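Local coordinates for protein lovastatin nonaketide synthase, polyketide synthase component (Aspergillus terreus, PDB 7CPX) that builds the dihydromonacolin L nonaketide of lovastatin biosynthesis from malonyl-CoA, with methylation by S-adenosyl-L-methionine and reduction by NADPH, while the growing chain is tethered to its acyl carrier domain, at residues S1439-E1444 against F1464-Y1469; L1443-G1448 against S1518-A1523; D1513-S1518 against G1542-L1547; A1532-L1537 against V1593-V1598. The protein carries 2 engineered substitutions. One frame throughout, in Å; residues are numbered along the deposited sequence.

Interaction 1 of 4, residues S1439-E1444 against F1464-Y1469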
# COMPACT_ATOMS: atom_id res chain seq x y z
N SER A 1439 53.34 23.53 -26.10
CA SER A 1439 53.29 22.07 -26.19
C SER A 1439 54.68 21.47 -26.08
O SER A 1439 55.02 20.50 -26.77
CB SER A 1439 52.60 21.64 -27.49
OG SER A 1439 51.23 22.00 -27.49
N MET A 1440 55.50 22.04 -25.20
CA MET A 1440 56.85 21.54 -24.98
C MET A 1440 56.80 20.24 -24.19
O MET A 1440 56.01 20.10 -23.25
CB MET A 1440 57.69 22.56 -24.23
CG MET A 1440 57.61 23.96 -24.78
SD MET A 1440 58.82 25.05 -24.01
CE MET A 1440 60.32 24.50 -24.83
N ASP A 1441 57.64 19.29 -24.58
CA ASP A 1441 57.89 18.11 -23.76
C ASP A 1441 58.90 18.51 -22.69
O ASP A 1441 60.07 18.77 -22.99
CB ASP A 1441 58.40 16.95 -24.61
CG ASP A 1441 57.32 16.37 -25.50
OD1 ASP A 1441 56.14 16.36 -25.08
OD2 ASP A 1441 57.65 15.92 -26.62
N ILE A 1442 58.44 18.57 -21.44
CA ILE A 1442 59.21 19.14 -20.34
C ILE A 1442 59.71 18.01 -19.46
O ILE A 1442 58.94 17.11 -19.08
CB ILE A 1442 58.37 20.14 -19.54
CG1 ILE A 1442 57.94 21.30 -20.44
CG2 ILE A 1442 59.16 20.63 -18.33
CD1 ILE A 1442 57.05 22.32 -19.77
N LEU A 1443 60.99 18.05 -19.12
CA LEU A 1443 61.61 17.06 -18.24
C LEU A 1443 62.35 17.81 -17.14
O LEU A 1443 63.34 18.49 -17.41
CB LEU A 1443 62.56 16.15 -19.02
CG LEU A 1443 63.66 15.44 -18.22
CD1 LEU A 1443 63.07 14.60 -17.11
CD2 LEU A 1443 64.50 14.58 -19.15
N GLU A 1444 61.88 17.68 -15.90
CA GLU A 1444 62.51 18.34 -14.76
C GLU A 1444 63.38 17.34 -14.02
O GLU A 1444 62.87 16.44 -13.35
CB GLU A 1444 61.46 18.95 -13.83
CG GLU A 1444 62.08 19.79 -12.72
CD GLU A 1444 61.05 20.60 -11.96
OE1 GLU A 1444 59.84 20.36 -12.15
OE2 GLU A 1444 61.45 21.47 -11.16
N PHE A 1464 52.56 22.99 -21.58
CA PHE A 1464 53.26 21.72 -21.41
C PHE A 1464 52.50 20.63 -22.15
O PHE A 1464 51.34 20.34 -21.83
CB PHE A 1464 53.41 21.36 -19.93
CG PHE A 1464 52.15 21.52 -19.12
CD1 PHE A 1464 51.20 20.51 -19.07
CD2 PHE A 1464 51.92 22.68 -18.41
CE1 PHE A 1464 50.05 20.66 -18.33
CE2 PHE A 1464 50.77 22.84 -17.67
CZ PHE A 1464 49.83 21.83 -17.63
N ASN A 1465 53.14 20.04 -23.16
CA ASN A 1465 52.58 18.87 -23.82
C ASN A 1465 52.79 17.62 -22.99
O ASN A 1465 51.95 16.71 -23.01
CB ASN A 1465 53.20 18.70 -25.21
CG ASN A 1465 52.73 17.45 -25.91
OD1 ASN A 1465 51.70 17.46 -26.59
ND2 ASN A 1465 53.47 16.36 -25.76
N SER A 1466 53.90 17.54 -22.27
CA SER A 1466 54.18 16.43 -21.38
C SER A 1466 55.27 16.86 -20.40
O SER A 1466 56.33 17.33 -20.82
CB SER A 1466 54.64 15.19 -22.16
OG SER A 1466 55.85 15.43 -22.84
N TYR A 1467 54.99 16.71 -19.11
CA TYR A 1467 55.90 17.10 -18.05
C TYR A 1467 56.46 15.82 -17.43
O TYR A 1467 55.75 15.11 -16.71
CB TYR A 1467 55.20 17.96 -17.01
CG TYR A 1467 56.13 18.86 -16.23
CD1 TYR A 1467 56.92 18.36 -15.21
CD2 TYR A 1467 56.21 20.21 -16.51
CE1 TYR A 1467 57.77 19.18 -14.49
CE2 TYR A 1467 57.06 21.04 -15.80
CZ TYR A 1467 57.83 20.52 -14.80
OH TYR A 1467 58.68 21.34 -14.09
N THR A 1468 57.72 15.52 -17.71
CA THR A 1468 58.36 14.32 -17.19
C THR A 1468 59.01 14.67 -15.85
O THR A 1468 60.17 15.06 -15.78
CB THR A 1468 59.38 13.77 -18.18
OG1 THR A 1468 58.70 13.40 -19.39
CG2 THR A 1468 60.08 12.55 -17.62
N TYR A 1469 58.23 14.52 -14.78
CA TYR A 1469 58.78 14.68 -13.44
C TYR A 1469 59.87 13.64 -13.23
O TYR A 1469 59.67 12.45 -13.50
CB TYR A 1469 57.67 14.52 -12.40
CG TYR A 1469 58.04 15.04 -11.03
CD1 TYR A 1469 58.70 14.24 -10.12
CD2 TYR A 1469 57.72 16.34 -10.66
CE1 TYR A 1469 59.04 14.71 -8.87
CE2 TYR A 1469 58.05 16.82 -9.41
CZ TYR A 1469 58.71 16.00 -8.52
OH TYR A 1469 59.04 16.48 -7.27

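Interaction 2 of 4, residues L1443-G1448 against S1518-A1523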
# COMPACT_ATOMS: atom_id res chain seq x y z
N LEU A 1443 60.99 18.05 -19.12
CA LEU A 1443 61.61 17.06 -18.24
C LEU A 1443 62.35 17.81 -17.14
O LEU A 1443 63.34 18.49 -17.41
CB LEU A 1443 62.56 16.15 -19.02
CG LEU A 1443 63.66 15.44 -18.22
CD1 LEU A 1443 63.07 14.60 -17.11
CD2 LEU A 1443 64.50 14.58 -19.15
N GLU A 1444 61.88 17.68 -15.90
CA GLU A 1444 62.51 18.34 -14.76
C GLU A 1444 63.38 17.34 -14.02
O GLU A 1444 62.87 16.44 -13.35
CB GLU A 1444 61.46 18.95 -13.83
CG GLU A 1444 62.08 19.79 -12.72
CD GLU A 1444 61.05 20.60 -11.96
OE1 GLU A 1444 59.84 20.36 -12.15
OE2 GLU A 1444 61.45 21.47 -11.16
N ILE A 1445 64.68 17.51 -14.14
CA ILE A 1445 65.66 16.72 -13.40
C ILE A 1445 65.98 17.45 -12.11
O ILE A 1445 66.08 18.69 -12.08
CB ILE A 1445 66.93 16.50 -14.25
CG1 ILE A 1445 66.56 15.98 -15.64
CG2 ILE A 1445 67.86 15.51 -13.55
CD1 ILE A 1445 67.73 15.92 -16.60
N GLY A 1446 66.14 16.69 -11.03
CA GLY A 1446 66.35 17.29 -9.73
C GLY A 1446 65.10 17.82 -9.08
O GLY A 1446 65.19 18.62 -8.14
N ALA A 1447 63.92 17.40 -9.55
CA ALA A 1447 62.68 17.91 -8.99
C ALA A 1447 62.56 17.56 -7.51
O ALA A 1447 62.18 18.41 -6.69
CB ALA A 1447 61.49 17.35 -9.76
N GLY A 1448 62.90 16.33 -7.14
CA GLY A 1448 62.84 15.95 -5.74
C GLY A 1448 61.44 16.13 -5.19
O GLY A 1448 60.46 15.62 -5.75
N SER A 1518 67.07 21.41 -11.64
CA SER A 1518 66.80 22.20 -10.44
C SER A 1518 67.86 21.88 -9.39
O SER A 1518 67.72 20.95 -8.60
CB SER A 1518 65.39 21.90 -9.92
OG SER A 1518 65.14 22.60 -8.71
N ASN A 1519 68.92 22.68 -9.38
CA ASN A 1519 69.97 22.60 -8.36
C ASN A 1519 70.39 21.16 -8.12
O ASN A 1519 70.55 20.71 -6.98
CB ASN A 1519 69.50 23.26 -7.05
CG ASN A 1519 69.19 24.73 -7.22
OD1 ASN A 1519 70.08 25.57 -7.22
ND2 ASN A 1519 67.91 25.04 -7.37
N VAL A 1520 70.57 20.42 -9.21
CA VAL A 1520 70.99 19.03 -9.14
C VAL A 1520 72.25 18.74 -9.94
O VAL A 1520 72.90 17.70 -9.71
CB VAL A 1520 69.84 18.10 -9.60
CG1 VAL A 1520 69.57 18.28 -11.08
CG2 VAL A 1520 70.15 16.65 -9.26
N LEU A 1521 72.65 19.60 -10.88
CA LEU A 1521 73.89 19.38 -11.61
C LEU A 1521 75.11 19.42 -10.71
O LEU A 1521 76.15 18.87 -11.07
CB LEU A 1521 74.03 20.41 -12.74
CG LEU A 1521 72.89 20.45 -13.76
CD1 LEU A 1521 73.20 21.44 -14.86
CD2 LEU A 1521 72.63 19.06 -14.34
N HIS A 1522 75.00 20.07 -9.55
CA HIS A 1522 76.09 20.08 -8.58
C HIS A 1522 76.16 18.78 -7.78
O HIS A 1522 77.16 18.56 -7.08
CB HIS A 1522 75.95 21.26 -7.62
CG HIS A 1522 74.83 21.11 -6.64
ND1 HIS A 1522 74.95 21.44 -5.31
CD2 HIS A 1522 73.56 20.68 -6.81
CE1 HIS A 1522 73.81 21.21 -4.69
NE2 HIS A 1522 72.94 20.75 -5.58
N ALA A 1523 75.14 17.94 -7.87
CA ALA A 1523 75.11 16.66 -7.17
C ALA A 1523 75.71 15.53 -7.99
O ALA A 1523 75.62 14.36 -7.59
CB ALA A 1523 73.67 16.31 -6.78

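Interaction 3 of 4, residues D1513-S1518 against G1542-L1547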
# COMPACT_ATOMS: atom_id res chain seq x y z
N ASP A 1513 61.36 18.83 -25.54
CA ASP A 1513 61.52 20.21 -25.98
C ASP A 1513 62.29 21.03 -24.95
O ASP A 1513 63.05 21.93 -25.33
CB ASP A 1513 60.15 20.84 -26.23
CG ASP A 1513 59.44 20.23 -27.42
OD1 ASP A 1513 60.01 20.25 -28.53
OD2 ASP A 1513 58.31 19.72 -27.25
N LEU A 1514 62.11 20.75 -23.66
CA LEU A 1514 62.75 21.55 -22.63
C LEU A 1514 63.09 20.67 -21.43
O LEU A 1514 62.36 19.73 -21.09
CB LEU A 1514 61.84 22.71 -22.20
CG LEU A 1514 62.22 23.46 -20.92
CD1 LEU A 1514 61.99 24.95 -21.09
CD2 LEU A 1514 61.42 22.93 -19.75
N ILE A 1515 64.21 21.00 -20.79
CA ILE A 1515 64.67 20.33 -19.59
C ILE A 1515 64.96 21.38 -18.53
O ILE A 1515 65.41 22.49 -18.85
CB ILE A 1515 65.91 19.46 -19.85
CG1 ILE A 1515 65.52 18.22 -20.66
CG2 ILE A 1515 66.57 19.06 -18.53
CD1 ILE A 1515 66.69 17.35 -21.08
N ILE A 1516 64.68 21.04 -17.27
CA ILE A 1516 64.86 21.94 -16.14
C ILE A 1516 65.68 21.21 -15.09
O ILE A 1516 65.18 20.30 -14.42
CB ILE A 1516 63.52 22.40 -15.54
CG1 ILE A 1516 62.72 23.19 -16.58
CG2 ILE A 1516 63.75 23.24 -14.30
CD1 ILE A 1516 61.24 23.29 -16.26
N ALA A 1517 66.94 21.60 -14.94
CA ALA A 1517 67.82 21.02 -13.92
C ALA A 1517 67.76 21.90 -12.68
O ALA A 1517 68.33 22.99 -12.65
CB ALA A 1517 69.25 20.91 -14.44
N SER A 1518 67.07 21.41 -11.64
CA SER A 1518 66.80 22.20 -10.44
C SER A 1518 67.86 21.88 -9.39
O SER A 1518 67.72 20.95 -8.60
CB SER A 1518 65.39 21.90 -9.92
OG SER A 1518 65.14 22.60 -8.71
N GLY A 1542 66.24 22.65 -28.25
CA GLY A 1542 65.53 22.57 -26.99
C GLY A 1542 66.14 23.47 -25.94
O GLY A 1542 67.31 23.85 -25.99
N GLN A 1543 65.31 23.83 -24.96
CA GLN A 1543 65.67 24.82 -23.95
C GLN A 1543 66.06 24.13 -22.65
O GLN A 1543 65.25 23.40 -22.07
CB GLN A 1543 64.52 25.80 -23.72
CG GLN A 1543 64.43 26.89 -24.78
CD GLN A 1543 64.23 26.34 -26.17
OE1 GLN A 1543 63.69 25.25 -26.35
NE2 GLN A 1543 64.66 27.10 -27.18
N MET A 1544 67.29 24.37 -22.21
CA MET A 1544 67.78 23.89 -20.93
C MET A 1544 67.76 25.05 -19.94
O MET A 1544 68.36 26.10 -20.19
CB MET A 1544 69.20 23.34 -21.08
CG MET A 1544 69.42 21.97 -20.44
SD MET A 1544 69.22 21.98 -18.65
CE MET A 1544 69.84 20.34 -18.26
N VAL A 1545 67.05 24.86 -18.83
CA VAL A 1545 66.92 25.85 -17.78
C VAL A 1545 67.59 25.28 -16.54
O VAL A 1545 67.12 24.28 -15.98
CB VAL A 1545 65.46 26.21 -17.49
CG1 VAL A 1545 65.37 27.18 -16.33
CG2 VAL A 1545 64.81 26.79 -18.73
N ILE A 1546 68.68 25.90 -16.11
CA ILE A 1546 69.52 25.38 -15.03
C ILE A 1546 69.45 26.33 -13.85
O ILE A 1546 69.80 27.51 -13.98
CB ILE A 1546 70.97 25.19 -15.49
CG1 ILE A 1546 71.04 24.22 -16.67
CG2 ILE A 1546 71.83 24.70 -14.34
CD1 ILE A 1546 70.86 24.88 -18.02
N LEU A 1547 68.98 25.82 -12.71
CA LEU A 1547 69.21 26.46 -11.42
C LEU A 1547 70.35 25.72 -10.75
O LEU A 1547 70.25 24.52 -10.49
CB LEU A 1547 67.96 26.41 -10.54
CG LEU A 1547 66.69 27.12 -11.02
CD1 LEU A 1547 65.74 26.12 -11.66
CD2 LEU A 1547 66.03 27.83 -9.85

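Interaction 4 of 4, residues A1532-L1537 against V1593-V1598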
# COMPACT_ATOMS: atom_id res chain seq x y z
N ALA A 1532 75.74 16.64 -21.44
CA ALA A 1532 75.68 15.95 -22.72
C ALA A 1532 74.47 15.02 -22.78
O ALA A 1532 73.82 14.90 -23.82
CB ALA A 1532 76.97 15.17 -22.95
N HIS A 1533 74.17 14.35 -21.67
CA HIS A 1533 72.97 13.52 -21.60
C HIS A 1533 71.71 14.37 -21.80
O HIS A 1533 70.80 13.99 -22.54
CB HIS A 1533 72.92 12.81 -20.25
CG HIS A 1533 74.05 11.86 -20.03
ND1 HIS A 1533 74.47 11.47 -18.77
CD2 HIS A 1533 74.85 11.21 -20.90
CE1 HIS A 1533 75.48 10.63 -18.89
NE2 HIS A 1533 75.73 10.45 -20.17
N ALA A 1534 71.66 15.52 -21.14
CA ALA A 1534 70.53 16.42 -21.31
C ALA A 1534 70.37 16.82 -22.77
O ALA A 1534 69.26 16.87 -23.30
CB ALA A 1534 70.70 17.66 -20.43
N ARG A 1535 71.49 17.11 -23.44
CA ARG A 1535 71.44 17.37 -24.88
C ARG A 1535 70.88 16.16 -25.63
O ARG A 1535 70.06 16.31 -26.53
CB ARG A 1535 72.84 17.70 -25.41
CG ARG A 1535 72.88 18.06 -26.88
CD ARG A 1535 71.97 19.23 -27.20
NE ARG A 1535 72.15 19.71 -28.57
CZ ARG A 1535 71.56 19.19 -29.64
NH1 ARG A 1535 70.75 18.15 -29.54
NH2 ARG A 1535 71.80 19.72 -30.83
N SER A 1536 71.33 14.96 -25.26
CA SER A 1536 70.86 13.76 -25.92
C SER A 1536 69.34 13.64 -25.84
O SER A 1536 68.70 13.23 -26.81
CB SER A 1536 71.52 12.52 -25.31
OG SER A 1536 72.93 12.60 -25.41
N LEU A 1537 68.76 14.00 -24.70
CA LEU A 1537 67.31 13.96 -24.57
C LEU A 1537 66.61 15.15 -25.20
O LEU A 1537 65.44 15.03 -25.58
CB LEU A 1537 66.90 13.87 -23.10
CG LEU A 1537 67.02 12.49 -22.43
CD1 LEU A 1537 66.35 12.52 -21.06
CD2 LEU A 1537 66.44 11.38 -23.29
N VAL A 1593 79.39 20.85 -24.41
CA VAL A 1593 78.54 19.66 -24.33
C VAL A 1593 77.39 19.77 -25.33
O VAL A 1593 76.41 19.02 -25.24
CB VAL A 1593 78.01 19.46 -22.90
CG1 VAL A 1593 79.16 19.29 -21.92
CG2 VAL A 1593 77.11 20.61 -22.48
N GLY A 1594 77.51 20.69 -26.28
CA GLY A 1594 76.57 20.75 -27.39
C GLY A 1594 75.33 21.58 -27.14
O GLY A 1594 74.21 21.07 -27.26
N PHE A 1595 75.51 22.85 -26.78
CA PHE A 1595 74.39 23.77 -26.59
C PHE A 1595 74.77 25.12 -27.19
O PHE A 1595 75.86 25.30 -27.75
CB PHE A 1595 74.03 23.91 -25.12
CG PHE A 1595 73.35 22.72 -24.53
CD1 PHE A 1595 74.09 21.64 -24.08
CD2 PHE A 1595 71.98 22.68 -24.39
CE1 PHE A 1595 73.47 20.54 -23.52
CE2 PHE A 1595 71.35 21.59 -23.83
CZ PHE A 1595 72.10 20.51 -23.40
N SER A 1596 73.86 26.08 -27.05
CA SER A 1596 74.01 27.41 -27.64
C SER A 1596 74.69 28.40 -26.70
O SER A 1596 74.82 29.58 -27.05
CB SER A 1596 72.65 27.96 -28.05
OG SER A 1596 72.75 29.29 -28.53
N GLY A 1597 75.13 27.97 -25.52
CA GLY A 1597 75.70 28.87 -24.55
C GLY A 1597 74.65 29.49 -23.66
O GLY A 1597 73.45 29.20 -23.74
N VAL A 1598 75.11 30.38 -22.78
CA VAL A 1598 74.23 31.02 -21.81
C VAL A 1598 73.40 32.09 -22.50
O VAL A 1598 73.85 33.22 -22.68
CB VAL A 1598 75.03 31.61 -20.64
CG1 VAL A 1598 74.12 32.43 -19.74
CG2 VAL A 1598 75.71 30.51 -19.85

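Interaction 1 of 4, residues S1439-E1444 against F1464-Y1469
Ile1442 lies over one face of the Tyr1467 ring. Its CG2 sits 3.7 Å from the centroid of the Tyr1467 ring, a CH-pi contact shifted toward the rim. CG1 is anti to the carbonyl carbon (chi1 -61°), which carries CD1 of Ile1442 along the strand pair to 3.8 Å from CB of Phe1464. At the edge of the Tyr1467 ring, in its plane, the hydroxyl OH donates to OE1 of Glu1444. The carboxylate is turned 70° from the ring. OE1 is also bonded to Thr1453 of helix 1451-1457. Ile1442, Tyr1467 and Glu1444 are buried and tightly packed.

The end at Ser1439 and Asn1465 is partly exposed and held by polar bonds more than by side-chain packing. Here Asp1441 OD1 receives Asn1465 ND2 at 2.8 Å on its syn lone pair. It also accepts from OG of Ser1466. Asn1465 ND2 also bonds Glu2431. A beta bulge shifts the register between Met1440 and Asp1441. Met1440 O accepts Asn1465 N at 2.9 Å and, weakly, Ser1466 N. Beyond the bulge the parallel ladder is regular, closing with Glu1444 N to Thr1468 O at 3.1 Å. With helix 1451-1457 the two strands form a beta-alpha-beta unit of the Rossmann-like methyltransferase fold.

Interaction 2 of 4, residues L1443-G1448 against S1518-A1523
Val1520 packs its branched end against the backbone of Gly1446. Both CB and CG1 of Val1520 lie 3.6 Å from Gly1446 CA. CG2 of Val1520 is only slightly farther from the same atom, at 3.9 Å, so the isopropyl group straddles it. Gly1446 has no side chain, and this lets Val1520 come directly onto the main chain.

Ile1445 and Val1520 cross at about a right angle. Their branches meet at CG2 of Ile1445 and CG1 of Val1520, 4.1 Å apart. The Val1520 torsion (chi1 68°) sets CG1 between its own backbone N and carbonyl carbon, on the side of Ile1445.

Ser1518 points its CB toward the other segment. That CB rests 3.7 Å from Gly1446 O. The firm link is in the backbone: Ser1518 N donates to Ile1445 O at 2.9 Å, almost straight at 171°.

Gly1446 and Gly1448 belong to a GxGxxG pattern after the strand. This is consistent with the glycine-rich loop that binds S-adenosyl-L-methionine in related methyltransferases.

The contact lies where strands 1440-1445 and 1512-1518, neighbours in the sheet, run out into loops. Ser1518 also touches Ala1452 of helix 1451-1457. Ile1445 leans on Ile1515 of strand 1512-1518, and Leu1521 packs on Leu1527 and Thr1530 of helix 1527-1537.

Interaction 3 of 4, residues D1513-S1518 against G1542-L1547
Ile1515 and Ala1517 meet Met1544 across two parallel strands whose axes differ by 10°. Backbone hydrogen bonds come first. Gln1543 N donates to Asp1513 O at 3.0 Å. Ile1515 N then donates to Gln1543 O, Val1545 N to Ile1515 O, Ala1517 N to Val1545 O and Leu1547 N to Ala1517 O, each at 2.9 Å. The register does not slip. CA-H...O contacts add to the ladder, such as Leu1514 CA to Gln1543 O at 3.2 Å.

Apolar contacts form the second group, and they split between the two faces of the sheet. On one face Met1544 is bent at chi2 (-64°), and its thioether folds back toward the neighbouring strand. The methyl CE reaches CG2 of Ile1515 at 3.5 Å. The same CE lies 3.9 Å from CB of Ala1517.

On the other face Leu1514 crosses Gln1543 at about a right angle, with Leu1514 CD1 3.7 Å from Gln1543 CB. Ile1516 and Val1545 lie side by side and point the same way, Ile1516 CG1 being 4.2 Å from Val1545 CB. Helix 1420-1436 covers this face, resting on Leu1514, Gln1543 and Val1545.

Charge is left to the end of the pair. Asp1513 OD2 accepts from the backbone N of Asp1441 in the next strand. The chemistry is that of a buried central sheet: main-chain groups pair with each other here and with strand 1440-1445 on the other side, while the mostly apolar faces pack on helices 1420-1436 and 1527-1537.

Interaction 4 of 4, residues A1532-L1537 against V1593-V1598
Val1593 meets the helix first, at Ala1532. It is the residue that leaves helical geometry after helix 1583-1592. Its CB lies 3.9 Å from Ala1532 N, and the two CB atoms of Val1593 and Ala1532 are 4.4 Å apart. This is a light apolar contact near the surface.

Gly1594 comes next, with a positive phi. The turn presents its carbonyl to Arg1535. Gly1594 O lies in the guanidinium plane, at the edge, and accepts from Arg1535 NE at 2.8 Å. The bond is weak, because the N-H...O angle is only 122°. Arg1535 leaves the helix with CG anti to the backbone N and then bends at chi2 (57°), which carries NE to this carbonyl. The far end of the guanidinium has a stronger partner elsewhere: NH2 donates to Ile1620 O.

Phe1595 offers Arg1535 a ring face. Arg1535 CD stands over it, 4.1 Å from the centroid of the Phe1595 ring, a CH-pi contact. The two side chains slide past each other in opposite directions. The guanidinium is steeply turned to the ring, 72° between planes, so it does not stack on it. Nearer the helix axis, Arg1535 CB is 3.5 Å from Phe1595 CE1. The ring edge faces Ala1534, whose CB is 4.3 Å from Phe1595 CZ.

Helix 1527-1537 lies against strand 1512-1518 through Ala1534 and Leu1537. The loop joins helix 1583-1592 to strand 1600-1602, and Phe1595 also touches Thr1617 of strand 1614-1618.

Overall arrangement
All four contacts belong to one Rossmann-like sheet region. Interactions 1 and 3 are strand pairs, neighbours in one sheet, joined by backbone bonds such as Leu1443 O to Ile1516 N. Interaction 3 is the more buried and is nearly all hydrocarbon and backbone. Interaction 1 adds side-chain polar bonds and a partly exposed end. Interaction 2 shares Leu1443 and Glu1444 with interaction 1 and Ser1518 with interaction 3. It is a buried loop contact with a single backbone bond. Interaction 4 is partly buried and holds a helix to a loop by one weak bond and apolar touches. It meets interaction 3 where Met1544 packs on Ala1534 and Phe1595.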